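Local coordinates for protein transcriptional regulator, SorC family (Enterococcus faecalis, PDB 2O0M) that probably regulates transcription by binding DNA in response to a carbohydrate ligand, at residues A[239-250]-A[263-273]. Residues are numbered along the deposited sequence; the frame is centred on the assembly and turned at random.
Sequences VVHSIGRALHMA and LKQKNAVAESF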
# COMPACT_ATOMS: atom_id res chain seq x y z
N VAL A 239 7.24 -4.29 0.89
CA VAL A 239 6.03 -3.56 1.20
C VAL A 239 5.24 -3.36 -0.08
O VAL A 239 5.80 -2.98 -1.09
CB VAL A 239 6.32 -2.19 1.85
CG1 VAL A 239 5.02 -1.41 2.12
CG2 VAL A 239 7.05 -2.36 3.16
N VAL A 240 3.94 -3.60 -0.01
CA VAL A 240 3.03 -3.37 -1.14
C VAL A 240 1.87 -2.50 -0.66
O VAL A 240 1.28 -2.76 0.40
CB VAL A 240 2.49 -4.67 -1.79
CG1 VAL A 240 1.74 -4.33 -3.04
CG2 VAL A 240 3.62 -5.63 -2.08
N HIS A 241 1.57 -1.46 -1.43
CA HIS A 241 0.54 -0.51 -1.04
C HIS A 241 -0.08 0.16 -2.24
O HIS A 241 0.50 0.14 -3.33
CB HIS A 241 1.15 0.53 -0.10
CG HIS A 241 2.11 1.47 -0.78
ND1 HIS A 241 3.39 1.11 -1.14
CD2 HIS A 241 1.96 2.76 -1.14
CE1 HIS A 241 3.99 2.15 -1.71
NE2 HIS A 241 3.15 3.17 -1.69
N SER A 242 -1.25 0.76 -2.05
CA SER A 242 -1.79 1.70 -3.02
C SER A 242 -1.54 3.12 -2.53
O SER A 242 -0.84 3.36 -1.53
CB SER A 242 -3.28 1.42 -3.33
OG SER A 242 -3.72 2.14 -4.46
N ILE A 243 -2.07 4.07 -3.29
CA ILE A 243 -2.02 5.48 -2.98
C ILE A 243 -3.45 5.96 -3.01
O ILE A 243 -4.15 5.76 -4.00
CB ILE A 243 -1.16 6.25 -4.00
CG1 ILE A 243 0.28 5.72 -4.00
CG2 ILE A 243 -1.16 7.75 -3.72
CD1 ILE A 243 1.05 6.06 -5.26
N GLY A 244 -3.88 6.58 -1.92
CA GLY A 244 -5.26 7.03 -1.81
C GLY A 244 -5.44 8.48 -2.18
O GLY A 244 -4.50 9.28 -2.09
N ARG A 245 -6.65 8.81 -2.62
CA ARG A 245 -7.07 10.19 -2.80
C ARG A 245 -7.45 10.69 -1.40
O ARG A 245 -8.33 10.11 -0.74
CB ARG A 245 -8.22 10.25 -3.82
CG ARG A 245 -7.77 9.78 -5.21
CD ARG A 245 -8.90 9.61 -6.23
NE ARG A 245 -9.54 10.88 -6.51
CZ ARG A 245 -10.72 11.27 -6.03
NH1 ARG A 245 -11.42 10.47 -5.24
NH2 ARG A 245 -11.20 12.46 -6.33
N ALA A 246 -6.77 11.72 -0.92
CA ALA A 246 -6.72 12.07 0.51
C ALA A 246 -8.09 12.27 1.17
O ALA A 246 -8.38 11.64 2.18
CB ALA A 246 -5.86 13.29 0.73
N LEU A 247 -8.91 13.17 0.63
CA LEU A 247 -10.18 13.46 1.29
C LEU A 247 -11.14 12.28 1.23
O LEU A 247 -11.87 12.02 2.20
CB LEU A 247 -10.82 14.74 0.72
CG LEU A 247 -9.95 15.99 0.94
CD1 LEU A 247 -10.71 17.24 0.53
CD2 LEU A 247 -9.49 16.14 2.40
N HIS A 248 -11.13 11.56 0.12
CA HIS A 248 -11.90 10.33 -0.02
C HIS A 248 -11.50 9.31 1.05
O HIS A 248 -12.37 8.68 1.67
CB HIS A 248 -11.70 9.74 -1.42
CG HIS A 248 -12.73 8.71 -1.80
ND1 HIS A 248 -12.49 7.36 -1.74
CD2 HIS A 248 -13.99 8.85 -2.28
CE1 HIS A 248 -13.57 6.71 -2.14
NE2 HIS A 248 -14.49 7.59 -2.48
N MSE A 249 -10.19 9.16 1.29
CA MSE A 249 -9.69 8.26 2.35
C MSE A 249 -10.18 8.70 3.71
O MSE A 249 -10.62 7.88 4.50
CB MSE A 249 -8.15 8.21 2.40
CG MSE A 249 -7.46 7.52 1.26
SE MSE A 249 -7.94 5.65 1.00
CE MSE A 249 -8.47 5.24 2.56
N ALA A 250 -10.09 10.00 3.99
CA ALA A 250 -10.49 10.52 5.28
C ALA A 250 -11.97 10.26 5.58
O ALA A 250 -12.33 9.89 6.70
CB ALA A 250 -10.18 12.02 5.37
N LEU A 263 -7.61 18.55 7.09
CA LEU A 263 -7.06 18.03 5.83
C LEU A 263 -7.45 18.86 4.61
O LEU A 263 -6.65 19.07 3.70
CB LEU A 263 -7.48 16.57 5.62
CG LEU A 263 -6.76 15.56 6.51
CD1 LEU A 263 -7.42 14.21 6.38
CD2 LEU A 263 -5.27 15.45 6.18
N LYS A 264 -8.69 19.34 4.61
CA LYS A 264 -9.17 20.24 3.56
C LYS A 264 -8.36 21.53 3.50
O LYS A 264 -7.95 21.97 2.42
CB LYS A 264 -10.62 20.61 3.83
CG LYS A 264 -11.60 19.67 3.25
CD LYS A 264 -12.94 19.91 3.89
CE LYS A 264 -13.26 18.81 4.83
NZ LYS A 264 -13.61 17.62 4.06
N GLN A 265 -8.15 22.14 4.65
CA GLN A 265 -7.48 23.43 4.67
C GLN A 265 -5.98 23.32 4.45
O GLN A 265 -5.37 24.28 4.00
CB GLN A 265 -7.84 24.25 5.91
CG GLN A 265 -7.42 23.69 7.24
CD GLN A 265 -8.33 24.15 8.38
OE1 GLN A 265 -9.23 24.99 8.20
NE2 GLN A 265 -8.10 23.61 9.57
N LYS A 266 -5.39 22.15 4.73
CA LYS A 266 -3.98 21.91 4.39
C LYS A 266 -3.81 21.35 2.97
O LYS A 266 -2.71 20.98 2.57
CB LYS A 266 -3.29 21.01 5.43
CG LYS A 266 -3.40 21.51 6.86
CD LYS A 266 -2.16 21.26 7.68
CE LYS A 266 -2.46 21.22 9.18
NZ LYS A 266 -1.31 21.72 10.00
N ASN A 267 -4.91 21.31 2.21
CA ASN A 267 -4.91 20.93 0.80
C ASN A 267 -4.27 19.57 0.57
O ASN A 267 -3.44 19.39 -0.32
CB ASN A 267 -4.24 22.01 -0.04
CG ASN A 267 -4.97 23.34 0.04
OD1 ASN A 267 -4.38 24.36 0.39
ND2 ASN A 267 -6.26 23.33 -0.27
N ALA A 268 -4.66 18.61 1.40
CA ALA A 268 -4.20 17.23 1.27
C ALA A 268 -4.68 16.64 -0.04
O ALA A 268 -5.85 16.78 -0.41
CB ALA A 268 -4.69 16.39 2.45
N VAL A 269 -3.76 15.97 -0.74
CA VAL A 269 -4.03 15.42 -2.07
C VAL A 269 -3.93 13.89 -2.07
O VAL A 269 -4.77 13.21 -2.64
CB VAL A 269 -3.05 16.02 -3.12
CG1 VAL A 269 -3.18 15.35 -4.47
CG2 VAL A 269 -3.31 17.52 -3.28
N ALA A 270 -2.87 13.37 -1.45
CA ALA A 270 -2.61 11.93 -1.43
C ALA A 270 -2.53 11.40 -0.00
O ALA A 270 -2.22 12.13 0.93
CB ALA A 270 -1.31 11.63 -2.15
N GLU A 271 -2.83 10.12 0.13
CA GLU A 271 -2.62 9.38 1.37
C GLU A 271 -1.79 8.12 1.07
O GLU A 271 -1.91 7.50 -0.00
CB GLU A 271 -3.97 8.98 1.98
CG GLU A 271 -3.88 8.26 3.34
CD GLU A 271 -3.58 6.79 3.24
OE1 GLU A 271 -3.70 6.21 2.14
OE2 GLU A 271 -3.20 6.19 4.27
N SER A 272 -0.95 7.75 2.02
CA SER A 272 -0.33 6.43 2.01
C SER A 272 0.20 6.11 3.40
O SER A 272 0.83 6.96 4.04
CB SER A 272 0.78 6.36 0.97
OG SER A 272 1.14 5.03 0.71
N PHE A 273 -0.07 4.89 3.87
CA PHE A 273 0.41 4.41 5.19
C PHE A 273 -0.08 5.26 6.37
O PHE A 273 0.52 5.22 7.46
CB PHE A 273 1.93 4.32 5.25
CG PHE A 273 2.56 3.60 4.10
CD1 PHE A 273 2.54 2.22 4.03
CD2 PHE A 273 3.23 4.30 3.12
CE1 PHE A 273 3.15 1.56 2.96
CE2 PHE A 273 3.84 3.64 2.06
CZ PHE A 273 3.79 2.29 1.99
O HOH W 1 -8.22 14.77 -1.82
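His241 and Phe273 meet through their first torsions: at chi1 70° the imidazole sits between its own backbone N and carbonyl carbon, while Phe273, at positive phi (60°), holds CG anti to its carbonyl carbon. With both rings so placed, Phe273 CZ lies 3.3 Å above the His241 ring plane, over its centre. The planes are inclined at 42°, which makes the pair oblique. Val239 CG1 meets the edge of the Phe273 ring at CE1 (3.6 Å), and Tyr319 of helix 313-320 touches both rings.

Beyond the rings the chains become an antiparallel ladder. Gly244 and Glu271 form a hydrogen-bonded pair, with Gly244 N to Glu271 O at 2.9 Å and a returning bond from Glu271 N to Gly244 O. Ala246 N donates to Val269 O (3.0 Å) where strand 238-245 turns into helix 246-252. Val269 and Ala270 form a classic beta bulge opposite Phe277.

Small and branched side chains close the helical end. Ala246 CB meets Ala268 CB at 3.7 Å; Leu247 and Leu263 lie alongside each other, pointing opposite ways, Leu247 CD2 to Leu263 CB 3.8 Å; Ala250 CB rests on Leu263 CD1. A Schellman motif with Asn267 at C-prime ends helix 257-265 and leads the chain back toward the sheet.

Glu271 lies across Met249, with Glu271 CB to Met249 CG at 3.9 Å. Glu271 OE2 is held by Arg253 and by Gly274 N. The buried carboxylate thus has both a charged and a backbone partner, which would favour its ionised form, while the backbone bonds fix the antiparallel addition to the Rossmann-like sheet of the putative sugar-binding domain.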